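Local structure of aromatic-amino-acid transaminase TyrB (4WD2) at residues A85-V90 against P96-G101; F234-L239 against T246-S251; A80-A85 against Y297-V302; A227-D232 against Q314-L319. The protein probably catalyses the pyridoxal-phosphate-dependent transfer of amino groups between aromatic amino acids and 2-oxo acids, as a dimeric class I/II aminotransferase. All blocks are in the same frame, centred on the assembly; numbering follows the deposited sequence.

Interaction 1 of 4, residues A85-V90 against P96-G101; sequences AVQSLV and PARAAG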
loop_
_atom_site.group_PDB
_atom_site.type_symbol
_atom_site.label_atom_id
_atom_site.label_comp_id
_atom_site.label_asym_id
_atom_site.label_seq_id
_atom_site.Cartn_x
_atom_site.Cartn_y
_atom_site.Cartn_z
ATOM N N ALA A 85 -12.771 -13.842 -6.856
ATOM C CA ALA A 85 -12.338 -13.977 -8.243
ATOM C C ALA A 85 -10.866 -14.369 -8.306
ATOM O O ALA A 85 -10.480 -15.248 -9.069
ATOM C CB ALA A 85 -12.573 -12.687 -9.001
ATOM N N VAL A 86 -10.045 -13.710 -7.498
ATOM C CA VAL A 86 -8.622 -14.012 -7.453
ATOM C C VAL A 86 -8.362 -15.443 -6.997
ATOM O O VAL A 86 -7.534 -16.146 -7.575
ATOM C CB VAL A 86 -7.884 -13.036 -6.526
ATOM C CG1 VAL A 86 -6.467 -13.517 -6.249
ATOM C CG2 VAL A 86 -7.872 -11.664 -7.150
ATOM N N GLN A 87 -9.078 -15.874 -5.961
ATOM C CA GLN A 87 -8.894 -17.219 -5.424
ATOM C C GLN A 87 -9.266 -18.276 -6.463
ATOM O O GLN A 87 -8.560 -19.276 -6.643
ATOM C CB GLN A 87 -9.723 -17.400 -4.156
ATOM C CG GLN A 87 -9.395 -18.664 -3.398
ATOM C CD GLN A 87 -10.371 -18.913 -2.287
ATOM O OE1 GLN A 87 -11.375 -19.600 -2.468
ATOM N NE2 GLN A 87 -10.094 -18.344 -1.129
ATOM N N SER A 88 -10.371 -18.036 -7.157
ATOM C CA SER A 88 -10.828 -18.918 -8.231
ATOM C C SER A 88 -9.833 -18.962 -9.395
ATOM O O SER A 88 -9.541 -20.026 -9.944
ATOM C CB SER A 88 -12.197 -18.464 -8.733
ATOM O OG SER A 88 -12.696 -19.361 -9.705
ATOM N N LEU A 89 -9.316 -17.802 -9.779
ATOM C CA LEU A 89 -8.354 -17.732 -10.874
ATOM C C LEU A 89 -7.078 -18.496 -10.554
ATOM O O LEU A 89 -6.553 -19.224 -11.393
ATOM C CB LEU A 89 -8.012 -16.275 -11.191
ATOM C CG LEU A 89 -6.845 -16.051 -12.151
ATOM C CD1 LEU A 89 -7.177 -16.545 -13.555
ATOM C CD2 LEU A 89 -6.481 -14.575 -12.177
ATOM N N VAL A 90 -6.578 -18.323 -9.335
ATOM C CA VAL A 90 -5.310 -18.925 -8.939
ATOM C C VAL A 90 -5.398 -20.437 -8.719
ATOM O O VAL A 90 -4.540 -21.180 -9.192
ATOM C CB VAL A 90 -4.761 -18.270 -7.660
ATOM C CG1 VAL A 90 -3.542 -19.036 -7.137
ATOM C CG2 VAL A 90 -4.395 -16.823 -7.930
ATOM N N PRO A 96 -10.531 -28.343 -4.503
ATOM C CA PRO A 96 -11.111 -28.856 -3.255
ATOM C C PRO A 96 -10.775 -27.999 -2.029
ATOM O O PRO A 96 -11.585 -27.905 -1.116
ATOM C CB PRO A 96 -10.493 -30.258 -3.128
ATOM C CG PRO A 96 -9.279 -30.232 -4.012
ATOM C CD PRO A 96 -9.665 -29.339 -5.153
ATOM N N ALA A 97 -9.602 -27.381 -2.009
ATOM C CA ALA A 97 -9.223 -26.522 -0.893
ATOM C C ALA A 97 -10.086 -25.268 -0.871
ATOM O O ALA A 97 -10.351 -24.701 0.191
ATOM C CB ALA A 97 -7.753 -26.154 -0.971
ATOM N N ARG A 98 -10.513 -24.833 -2.053
ATOM C CA ARG A 98 -11.432 -23.704 -2.161
ATOM C C ARG A 98 -12.817 -24.095 -1.663
ATOM O O ARG A 98 -13.442 -23.355 -0.911
ATOM C CB ARG A 98 -11.491 -23.205 -3.606
ATOM C CG ARG A 98 -12.676 -22.331 -3.965
ATOM C CD ARG A 98 -12.430 -21.678 -5.327
ATOM N NE ARG A 98 -13.583 -20.920 -5.815
ATOM C CZ ARG A 98 -13.912 -19.692 -5.423
ATOM N NH1 ARG A 98 -13.191 -19.056 -4.505
ATOM N NH2 ARG A 98 -14.979 -19.100 -5.941
ATOM N N ALA A 99 -13.285 -25.274 -2.055
ATOM C CA ALA A 99 -14.618 -25.729 -1.651
ATOM C C ALA A 99 -14.694 -25.984 -0.145
ATOM O O ALA A 99 -15.743 -25.781 0.473
ATOM C CB ALA A 99 -15.012 -26.983 -2.423
ATOM N N ALA A 100 -13.578 -26.413 0.441
ATOM C CA ALA A 100 -13.532 -26.753 1.865
ATOM C C ALA A 100 -13.187 -25.552 2.754
ATOM O O ALA A 100 -13.025 -25.693 3.970
ATOM C CB ALA A 100 -12.539 -27.874 2.100
ATOM N N GLY A 101 -13.079 -24.375 2.151
ATOM C CA GLY A 101 -12.797 -23.164 2.900
ATOM C C GLY A 101 -11.440 -23.123 3.587
ATOM O O GLY A 101 -11.276 -22.443 4.608
HETATM O O HOH W 1 -12.868 -20.636 -0.634
#

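Interaction 2 of 4, residues F234-L239 against T246-S251; sequences FAVREL and TLVANS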
loop_
_atom_site.group_PDB
_atom_site.type_symbol
_atom_site.label_atom_id
_atom_site.label_comp_id
_atom_site.label_asym_id
_atom_site.label_seq_id
_atom_site.Cartn_x
_atom_site.Cartn_y
_atom_site.Cartn_z
ATOM N N PHE A 234 0.156 -24.743 -11.652
ATOM C CA PHE A 234 0.228 -26.154 -11.241
ATOM C C PHE A 234 0.841 -26.343 -9.858
ATOM O O PHE A 234 0.322 -27.115 -9.054
ATOM C CB PHE A 234 1.024 -27.012 -12.244
ATOM C CG PHE A 234 1.284 -28.426 -11.748
ATOM C CD1 PHE A 234 0.326 -29.415 -11.902
ATOM C CD2 PHE A 234 2.470 -28.747 -11.093
ATOM C CE1 PHE A 234 0.547 -30.704 -11.432
ATOM C CE2 PHE A 234 2.696 -30.025 -10.617
ATOM C CZ PHE A 234 1.735 -31.006 -10.781
ATOM N N ALA A 235 1.947 -25.652 -9.591
ATOM C CA ALA A 235 2.652 -25.804 -8.320
ATOM C C ALA A 235 1.753 -25.429 -7.145
ATOM O O ALA A 235 1.710 -26.126 -6.133
ATOM C CB ALA A 235 3.914 -24.962 -8.308
ATOM N N VAL A 236 1.033 -24.321 -7.296
ATOM C CA VAL A 236 0.122 -23.843 -6.271
ATOM C C VAL A 236 -1.029 -24.825 -6.064
ATOM O O VAL A 236 -1.356 -25.186 -4.933
ATOM C CB VAL A 236 -0.437 -22.445 -6.639
ATOM C CG1 VAL A 236 -1.551 -22.055 -5.707
ATOM C CG2 VAL A 236 0.678 -21.400 -6.599
ATOM N N ARG A 237 -1.632 -25.261 -7.166
ATOM C CA ARG A 237 -2.798 -26.132 -7.105
ATOM C C ARG A 237 -2.432 -27.520 -6.574
ATOM O O ARG A 237 -3.200 -28.118 -5.821
ATOM C CB ARG A 237 -3.461 -26.227 -8.486
ATOM C CG ARG A 237 -3.962 -24.885 -8.994
ATOM C CD ARG A 237 -4.723 -24.972 -10.331
ATOM N NE ARG A 237 -5.082 -23.631 -10.792
ATOM C CZ ARG A 237 -5.743 -23.357 -11.915
ATOM N NH1 ARG A 237 -6.140 -24.326 -12.717
ATOM N NH2 ARG A 237 -6.006 -22.101 -12.234
ATOM N N GLU A 238 -1.258 -28.027 -6.952
ATOM C CA GLU A 238 -0.823 -29.341 -6.475
ATOM C C GLU A 238 -0.421 -29.310 -4.990
ATOM O O GLU A 238 -0.725 -30.243 -4.247
ATOM C CB GLU A 238 0.330 -29.872 -7.338
ATOM C CG GLU A 238 0.781 -31.289 -6.998
ATOM C CD GLU A 238 -0.279 -32.352 -7.286
ATOM O OE1 GLU A 238 -1.335 -32.025 -7.864
ATOM O OE2 GLU A 238 -0.055 -33.529 -6.933
ATOM N N LEU A 239 0.242 -28.239 -4.553
ATOM C CA LEU A 239 0.527 -28.057 -3.125
ATOM C C LEU A 239 -0.763 -28.060 -2.304
ATOM O O LEU A 239 -0.865 -28.739 -1.274
ATOM C CB LEU A 239 1.294 -26.750 -2.885
ATOM C CG LEU A 239 2.818 -26.758 -3.035
ATOM C CD1 LEU A 239 3.353 -25.351 -3.248
ATOM C CD2 LEU A 239 3.487 -27.392 -1.814
ATOM N N THR A 246 0.698 -23.516 2.568
ATOM C CA THR A 246 1.337 -22.763 1.497
ATOM C C THR A 246 0.873 -21.314 1.473
ATOM O O THR A 246 -0.320 -21.037 1.598
ATOM C CB THR A 246 1.038 -23.409 0.122
ATOM O OG1 THR A 246 1.466 -24.778 0.136
ATOM C CG2 THR A 246 1.737 -22.664 -1.012
ATOM N N LEU A 247 1.805 -20.385 1.308
ATOM C CA LEU A 247 1.416 -19.010 1.036
ATOM C C LEU A 247 1.630 -18.782 -0.444
ATOM O O LEU A 247 2.605 -19.278 -1.016
ATOM C CB LEU A 247 2.212 -17.992 1.875
ATOM C CG LEU A 247 2.092 -18.062 3.404
ATOM C CD1 LEU A 247 3.035 -19.098 3.992
ATOM C CD2 LEU A 247 2.334 -16.710 4.042
ATOM N N VAL A 248 0.700 -18.062 -1.066
ATOM C CA VAL A 248 0.798 -17.747 -2.482
ATOM C C VAL A 248 0.630 -16.260 -2.752
ATOM O O VAL A 248 -0.431 -15.691 -2.497
ATOM C CB VAL A 248 -0.259 -18.488 -3.317
ATOM C CG1 VAL A 248 -0.052 -18.167 -4.805
ATOM C CG2 VAL A 248 -0.198 -19.985 -3.059
ATOM N N ALA A 249 1.678 -15.635 -3.275
ATOM C CA ALA A 249 1.587 -14.250 -3.717
ATOM C C ALA A 249 1.418 -14.181 -5.233
ATOM O O ALA A 249 2.284 -14.633 -5.970
ATOM C CB ALA A 249 2.822 -13.470 -3.275
ATOM N N ASN A 250 0.299 -13.631 -5.700
ATOM C CA ASN A 250 0.085 -13.483 -7.136
ATOM C C ASN A 250 -0.071 -12.012 -7.526
ATOM O O ASN A 250 -0.681 -11.220 -6.803
ATOM C CB ASN A 250 -1.130 -14.308 -7.609
ATOM C CG ASN A 250 -2.465 -13.638 -7.307
ATOM O OD1 ASN A 250 -2.910 -13.602 -6.155
ATOM N ND2 ASN A 250 -3.121 -13.125 -8.348
ATOM N N SER A 251 0.519 -11.653 -8.663
ATOM C CA SER A 251 0.516 -10.281 -9.160
ATOM C C SER A 251 -0.347 -10.140 -10.404
ATOM O O SER A 251 -0.376 -11.040 -11.253
ATOM C CB SER A 251 1.946 -9.825 -9.471
ATOM O OG SER A 251 1.962 -8.604 -10.196
#

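Interaction 3 of 4, residues A80-A85 against Y297-V302; sequences AAYRDA and YGAKVV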
loop_
_atom_site.group_PDB
_atom_site.type_symbol
_atom_site.label_atom_id
_atom_site.label_comp_id
_atom_site.label_asym_id
_atom_site.label_seq_id
_atom_site.Cartn_x
_atom_site.Cartn_y
_atom_site.Cartn_z
ATOM N N ALA A 80 -14.629 -8.042 -1.525
ATOM C CA ALA A 80 -15.034 -9.441 -1.427
ATOM C C ALA A 80 -15.097 -10.125 -2.786
ATOM O O ALA A 80 -14.662 -11.269 -2.928
ATOM C CB ALA A 80 -16.383 -9.554 -0.723
ATOM N N ALA A 81 -15.652 -9.431 -3.776
ATOM C CA ALA A 81 -15.770 -9.969 -5.126
ATOM C C ALA A 81 -14.396 -10.190 -5.756
ATOM O O ALA A 81 -14.176 -11.188 -6.445
ATOM C CB ALA A 81 -16.614 -9.046 -5.995
ATOM N N TYR A 82 -13.474 -9.262 -5.510
ATOM C CA TYR A 82 -12.087 -9.393 -5.969
ATOM C C TYR A 82 -11.410 -10.631 -5.373
ATOM O O TYR A 82 -10.840 -11.445 -6.104
ATOM C CB TYR A 82 -11.295 -8.132 -5.608
ATOM C CG TYR A 82 -9.817 -8.115 -5.975
ATOM C CD1 TYR A 82 -8.854 -8.651 -5.122
ATOM C CD2 TYR A 82 -9.381 -7.503 -7.146
ATOM C CE1 TYR A 82 -7.502 -8.604 -5.442
ATOM C CE2 TYR A 82 -8.035 -7.450 -7.472
ATOM C CZ TYR A 82 -7.101 -7.998 -6.617
ATOM O OH TYR A 82 -5.766 -7.938 -6.944
ATOM N N ARG A 83 -11.463 -10.755 -4.047
ATOM C CA ARG A 83 -10.877 -11.896 -3.331
ATOM C C ARG A 83 -11.363 -13.243 -3.872
ATOM O O ARG A 83 -10.576 -14.177 -4.077
ATOM C CB ARG A 83 -11.203 -11.808 -1.834
ATOM C CG ARG A 83 -10.615 -10.607 -1.125
ATOM C CD ARG A 83 -11.269 -10.427 0.234
ATOM N NE ARG A 83 -11.222 -11.659 1.007
ATOM C CZ ARG A 83 -12.217 -12.113 1.758
ATOM N NH1 ARG A 83 -13.353 -11.429 1.852
ATOM N NH2 ARG A 83 -12.071 -13.250 2.423
ATOM N N ASP A 84 -12.665 -13.342 -4.102
ATOM C CA ASP A 84 -13.232 -14.587 -4.599
ATOM C C ASP A 84 -12.784 -14.879 -6.024
ATOM O O ASP A 84 -12.457 -16.020 -6.364
ATOM C CB ASP A 84 -14.750 -14.548 -4.527
ATOM C CG ASP A 84 -15.373 -15.803 -5.070
ATOM O OD1 ASP A 84 -15.316 -16.832 -4.368
ATOM O OD2 ASP A 84 -15.904 -15.766 -6.199
ATOM N N ALA A 85 -12.771 -13.842 -6.856
ATOM C CA ALA A 85 -12.338 -13.977 -8.243
ATOM C C ALA A 85 -10.866 -14.369 -8.306
ATOM O O ALA A 85 -10.480 -15.248 -9.069
ATOM C CB ALA A 85 -12.573 -12.687 -9.001
ATOM N N TYR A 297 -9.901 1.429 -7.062
ATOM C CA TYR A 297 -9.979 1.529 -8.513
ATOM C C TYR A 297 -9.495 0.265 -9.236
ATOM O O TYR A 297 -10.280 -0.400 -9.911
ATOM C CB TYR A 297 -9.193 2.741 -9.008
ATOM C CG TYR A 297 -9.384 2.958 -10.483
ATOM C CD1 TYR A 297 -8.387 2.632 -11.385
ATOM C CD2 TYR A 297 -10.585 3.456 -10.976
ATOM C CE1 TYR A 297 -8.565 2.815 -12.740
ATOM C CE2 TYR A 297 -10.777 3.638 -12.334
ATOM C CZ TYR A 297 -9.760 3.319 -13.211
ATOM O OH TYR A 297 -9.942 3.499 -14.568
ATOM N N GLY A 298 -8.214 -0.066 -9.089
ATOM C CA GLY A 298 -7.647 -1.247 -9.724
ATOM C C GLY A 298 -8.358 -2.563 -9.416
ATOM O O GLY A 298 -8.506 -3.425 -10.293
ATOM N N ALA A 299 -8.800 -2.732 -8.175
ATOM C CA ALA A 299 -9.505 -3.951 -7.786
ATOM C C ALA A 299 -10.889 -4.060 -8.447
ATOM O O ALA A 299 -11.327 -5.152 -8.809
ATOM C CB ALA A 299 -9.635 -4.024 -6.273
ATOM N N LYS A 300 -11.577 -2.931 -8.597
ATOM C CA LYS A 300 -12.847 -2.899 -9.318
ATOM C C LYS A 300 -12.657 -3.316 -10.767
ATOM O O LYS A 300 -13.471 -4.058 -11.308
ATOM C CB LYS A 300 -13.481 -1.505 -9.262
ATOM C CG LYS A 300 -14.134 -1.145 -7.935
ATOM C CD LYS A 300 -15.381 -1.978 -7.648
ATOM C CE LYS A 300 -16.259 -1.301 -6.600
ATOM N NZ LYS A 300 -17.338 -2.193 -6.071
ATOM N N VAL A 301 -11.585 -2.832 -11.393
ATOM C CA VAL A 301 -11.283 -3.175 -12.782
ATOM C C VAL A 301 -11.023 -4.668 -12.917
ATOM O O VAL A 301 -11.611 -5.336 -13.771
ATOM C CB VAL A 301 -10.053 -2.398 -13.324
ATOM C CG1 VAL A 301 -9.626 -2.952 -14.678
ATOM C CG2 VAL A 301 -10.355 -0.911 -13.432
ATOM N N VAL A 302 -10.138 -5.187 -12.073
ATOM C CA VAL A 302 -9.802 -6.602 -12.105
ATOM C C VAL A 302 -11.026 -7.471 -11.812
ATOM O O VAL A 302 -11.281 -8.446 -12.521
ATOM C CB VAL A 302 -8.671 -6.932 -11.105
ATOM C CG1 VAL A 302 -8.545 -8.438 -10.911
ATOM C CG2 VAL A 302 -7.350 -6.325 -11.581
#

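Interaction 4 of 4, residues A227-D232 against Q314-L319; sequences AGLDAD and QWEEEL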
loop_
_atom_site.group_PDB
_atom_site.type_symbol
_atom_site.label_atom_id
_atom_site.label_comp_id
_atom_site.label_asym_id
_atom_site.label_seq_id
_atom_site.Cartn_x
_atom_site.Cartn_y
_atom_site.Cartn_z
ATOM N N ALA A 227 2.619 -21.215 -19.869
ATOM C CA ALA A 227 1.853 -22.204 -20.617
ATOM C C ALA A 227 0.348 -22.031 -20.410
ATOM O O ALA A 227 -0.419 -22.988 -20.517
ATOM C CB ALA A 227 2.280 -23.608 -20.217
ATOM N N GLY A 228 -0.075 -20.809 -20.118
ATOM C CA GLY A 228 -1.486 -20.540 -19.911
ATOM C C GLY A 228 -1.809 -20.475 -18.430
ATOM O O GLY A 228 -1.020 -20.914 -17.596
ATOM N N LEU A 229 -2.974 -19.929 -18.104
ATOM C CA LEU A 229 -3.329 -19.643 -16.714
ATOM C C LEU A 229 -3.341 -20.879 -15.816
ATOM O O LEU A 229 -2.869 -20.829 -14.682
ATOM C CB LEU A 229 -4.694 -18.959 -16.663
ATOM C CG LEU A 229 -4.716 -17.577 -17.315
ATOM C CD1 LEU A 229 -6.139 -17.145 -17.634
ATOM C CD2 LEU A 229 -4.040 -16.573 -16.406
ATOM N N ASP A 230 -3.865 -21.988 -16.323
ATOM C CA ASP A 230 -4.017 -23.186 -15.503
ATOM C C ASP A 230 -2.696 -23.912 -15.259
ATOM O O ASP A 230 -2.373 -24.246 -14.124
ATOM C CB ASP A 230 -5.024 -24.137 -16.144
ATOM C CG ASP A 230 -6.410 -23.523 -16.256
ATOM O OD1 ASP A 230 -7.111 -23.440 -15.218
ATOM O OD2 ASP A 230 -6.796 -23.134 -17.380
ATOM N N ALA A 231 -1.934 -24.154 -16.321
ATOM C CA ALA A 231 -0.657 -24.850 -16.192
ATOM C C ALA A 231 0.338 -24.032 -15.371
ATOM O O ALA A 231 1.139 -24.583 -14.613
ATOM C CB ALA A 231 -0.078 -25.165 -17.576
ATOM N N ASP A 232 0.283 -22.712 -15.517
ATOM C CA ASP A 232 1.200 -21.845 -14.788
ATOM C C ASP A 232 0.961 -21.928 -13.274
ATOM O O ASP A 232 1.873 -21.690 -12.486
ATOM C CB ASP A 232 1.083 -20.393 -15.282
ATOM C CG ASP A 232 1.771 -20.171 -16.633
ATOM O OD1 ASP A 232 2.477 -21.083 -17.113
ATOM O OD2 ASP A 232 1.620 -19.075 -17.214
ATOM N N GLN A 314 -12.302 -12.146 -23.205
ATOM C CA GLN A 314 -11.488 -11.203 -23.955
ATOM C C GLN A 314 -10.119 -11.035 -23.318
ATOM O O GLN A 314 -9.108 -10.930 -24.009
ATOM C CB GLN A 314 -12.189 -9.855 -24.042
ATOM C CG GLN A 314 -11.491 -8.838 -24.928
ATOM C CD GLN A 314 -12.170 -7.494 -24.865
ATOM O OE1 GLN A 314 -13.040 -7.273 -24.020
ATOM N NE2 GLN A 314 -11.779 -6.583 -25.750
ATOM N N TRP A 315 -10.093 -11.008 -21.993
ATOM C CA TRP A 315 -8.839 -10.919 -21.261
ATOM C C TRP A 315 -7.960 -12.158 -21.460
ATOM O O TRP A 315 -6.779 -12.029 -21.788
ATOM C CB TRP A 315 -9.102 -10.703 -19.771
ATOM C CG TRP A 315 -7.860 -10.810 -18.942
ATOM C CD1 TRP A 315 -6.799 -9.948 -18.939
ATOM C CD2 TRP A 315 -7.541 -11.842 -18.002
ATOM N NE1 TRP A 315 -5.843 -10.379 -18.054
ATOM C CE2 TRP A 315 -6.271 -11.539 -17.466
ATOM C CE3 TRP A 315 -8.207 -12.991 -17.556
ATOM C CZ2 TRP A 315 -5.657 -12.339 -16.508
ATOM C CZ3 TRP A 315 -7.595 -13.784 -16.602
ATOM C CH2 TRP A 315 -6.333 -13.456 -16.089
ATOM N N GLU A 316 -8.523 -13.349 -21.259
ATOM C CA GLU A 316 -7.757 -14.587 -21.406
ATOM C C GLU A 316 -7.212 -14.734 -22.823
ATOM O O GLU A 316 -6.098 -15.225 -23.025
ATOM C CB GLU A 316 -8.611 -15.808 -21.047
ATOM C CG GLU A 316 -8.986 -15.904 -19.571
ATOM C CD GLU A 316 -9.568 -17.260 -19.189
ATOM O OE1 GLU A 316 -9.347 -18.245 -19.929
ATOM O OE2 GLU A 316 -10.243 -17.341 -18.139
ATOM N N GLU A 317 -8.002 -14.309 -23.801
ATOM C CA GLU A 317 -7.580 -14.385 -25.193
ATOM C C GLU A 317 -6.376 -13.487 -25.474
ATOM O O GLU A 317 -5.418 -13.925 -26.103
ATOM C CB GLU A 317 -8.741 -14.030 -26.127
ATOM C CG GLU A 317 -9.751 -15.160 -26.285
ATOM C CD GLU A 317 -10.907 -14.816 -27.218
ATOM O OE1 GLU A 317 -11.005 -13.648 -27.666
ATOM O OE2 GLU A 317 -11.721 -15.720 -27.503
ATOM N N GLU A 318 -6.417 -12.237 -25.014
ATOM C CA GLU A 318 -5.308 -11.315 -25.269
ATOM C C GLU A 318 -4.054 -11.764 -24.525
ATOM O O GLU A 318 -2.949 -11.684 -25.055
ATOM C CB GLU A 318 -5.671 -9.880 -24.873
ATOM C CG GLU A 318 -4.552 -8.860 -25.148
ATOM C CD GLU A 318 -5.021 -7.408 -25.069
ATOM O OE1 GLU A 318 -6.183 -7.169 -24.678
ATOM O OE2 GLU A 318 -4.225 -6.501 -25.403
ATOM N N LEU A 319 -4.233 -12.249 -23.301
ATOM C CA LEU A 319 -3.111 -12.743 -22.508
ATOM C C LEU A 319 -2.457 -13.961 -23.164
ATOM O O LEU A 319 -1.230 -14.108 -23.136
ATOM C CB LEU A 319 -3.568 -13.083 -21.087
ATOM C CG LEU A 319 -2.507 -13.690 -20.165
ATOM C CD1 LEU A 319 -1.362 -12.705 -19.875
ATOM C CD2 LEU A 319 -3.150 -14.186 -18.884
#

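Interaction 1 of 4, residues A85-V90 against P96-G101
Segment 85-90 of helix 80-91 and the short helix 96-99 approach most closely at Gln87 and Arg98, whose CA atoms lie 7.7 Å apart. Arg98 runs extended from CG to NE, its CG anti to the backbone N (chi1 163°), and this stretch carries the guanidinium back to the first helix. There NH1 of Arg98 donates to OE1 of Gln87 at 2.8 Å. The N-H...O angle of 142° shows a bent bond. The acceptor lies near the guanidinium plane, whereas NH1 stands above the plane of the Gln87 amide; the two flat groups are turned 77° against each other. CB of Ser88 sits over the centre of one guanidinium face, 3.9 Å from CZ of Arg98. A water donates to both OE1 of Gln87, at 2.6 Å, and the backbone O of Arg98, at 2.8 Å, so OE1 accepts two bonds. Asp84 forms a salt bridge with NH2 of Arg98, and NE2 of Gln87 bonds to Thr105. Asp84 thus meets the charge of Arg98, and bonds to NH1 and NH2 limit rotation of the guanidinium on this surface, where the short helix 96-99 follows helix 80-91 and leads to strand 103-108.

Interaction 2 of 4, residues F234-L239 against T246-S251
Leu239 meets Thr246 where helix segment 234-239 packs against strand 246-251, and its side chain can be traced outward atom by atom. CB comes first, 3.6 Å from OG1 of Thr246, the nearest approach of this pair. CG lies slightly farther from the same oxygen, at 4.0 Å. The chain then forks: CD2 of Leu239 stays beside OG1 of Thr246 at 3.8 Å, while CD1 reaches CG2 of Thr246 at 3.9 Å and also lies near OG1. The leucine thus lies across the threonine at about a right angle, with both branches used. Its CG is anti to the carbonyl carbon (chi1 -85°), which turns the fork toward the strand. None of these approaches is a hydrogen bond; OG1 of Thr246 is instead bonded to the backbone O of Val244, so its hydrogen is engaged there and Leu239 meets the oxygen by packing.

One helical turn back, Val236 faces Val248 tip to tip. CG1 of Val236 touches CG2 of Val248 at 3.6 Å, and CG2 of Val236 rests against CG1 of Val248 at 3.8 Å, so both methyls of each valine take part.

All four touching residues are buried. Strand 246-251 lies between strands 215-220 and 264-269 in the large mixed sheet of the PLP-binding fold, and helix 234-241 packs on one of its faces, with Val218 of the parallel neighbour under both Val236 and Leu239. Helix 80-91 adjoins through Val90 and Phe91, whereas helix 110-125 meets the strand through Leu247 and Ala249.

Interaction 3 of 4, residues A80-A85 against Y297-V302
Tyr82 and Ala299 mark the closest backbone approach of helix segments 80-85 and 297-302, at 6.3 Å between their CA atoms. Apolar contact accounts for most of what follows, and one side of a single ring makes it. CD2 of Tyr82 touches CB of Ala299 at 3.6 Å, and the next ring atom, CE2 of Tyr82, meets CG1 of Val302 at the same 3.6 Å. Val302 approaches the ring obliquely, one helical turn beyond Ala299, so the CD2-CE2 side bridges two successive contact positions. With CG anti to the backbone N (chi1 178°), the tyrosine extends from its helix to reach them.

In the class I/II aminotransferase fold this places helix 80-91 against helix 297-307 near the dimer interface: Tyr297, at the start of the second segment, stacks its ring on Tyr297 of the second subunit. Helix 55-65 adjoins the same segment through Val301.

Polar groups enter in two ways. The backbone O of Ala299 lies near the plane of the Tyr82 ring, at its edge, 3.5 Å from CD2 of Tyr82; no hydrogen bond is formed there. The phenol OH of Tyr82 is bonded to the backbone O of Gly264.

Interaction 4 of 4, residues A227-D232 against Q314-L319
Trp315 is the first residue of helix segment 314-319 to touch segment 227-232, and it does so at the six-membered end of its indole. CZ3 of Trp315 lies 3.8 Å from CD1 of Leu229, and CH2 of Trp315 lies 3.9 Å from CD2 of Leu229, so both leucine methyls reach the ring system, in an oblique approach. The indole N-H is engaged separately, since NE1 of Trp315 bonds to the backbone O of Asn255, and the ring stacks with Phe256.

Glu316 follows. The Leu229-Glu316 pair has the nearest backbones, with CA atoms 8.2 Å apart, and the contact is made by aliphatic carbon: CG of Glu316 meets CD1 of Leu229 at 3.7 Å. OE2 of Glu316 forms a salt bridge with Arg312 on the same helix.

One turn after Trp315, Leu319 completes the contact. Its CD2 touches CD2 of Leu229 at 3.6 Å and also lies over one face of the Trp315 ring, offset toward the rim, so Trp315 and Leu319 pack on each other as well as on Leu229.

Across this contact Leu229 supplies every touching atom of its segment. CG anti to the carbonyl carbon (chi1 -65°) directs its fork between Glu316 and Leu319. The backbone N of Ala227 donates to OD1 of Asp232 at 2.8 Å, a bond that spans the turn through Gly228, while OD2 accepts from Gly224 and Gly226.

The contact joins the short, weakly bonded helix 229-232, which precedes helix 234-241, to the long helix 309-338. No hydrogen bond or salt bridge links the segments: the join rests on apolar burial, with charges directed to outside partners.

Overall arrangement
Interactions 2 and 3 are buried, interaction 4 is partly buried, and interaction 1 lies at the surface; only the surface contact is polar across its segments. The two buried contacts and interaction 4 are apolar there, whereas interaction 1 relies on a hydrogen bond and a bridging water. Helix 80-91 serves both interactions 1 and 3, which share Ala85 and are joined by the salt bridge between Arg98 and Asp84. Arg237 ties interaction 2 to two others, through a probable hydrogen bond to the backbone of Val90 and a salt bridge to Asp230 of interaction 4. Leu89 of interaction 1 packs near Trp315 and Leu229, while interactions 3 and 4 do not touch.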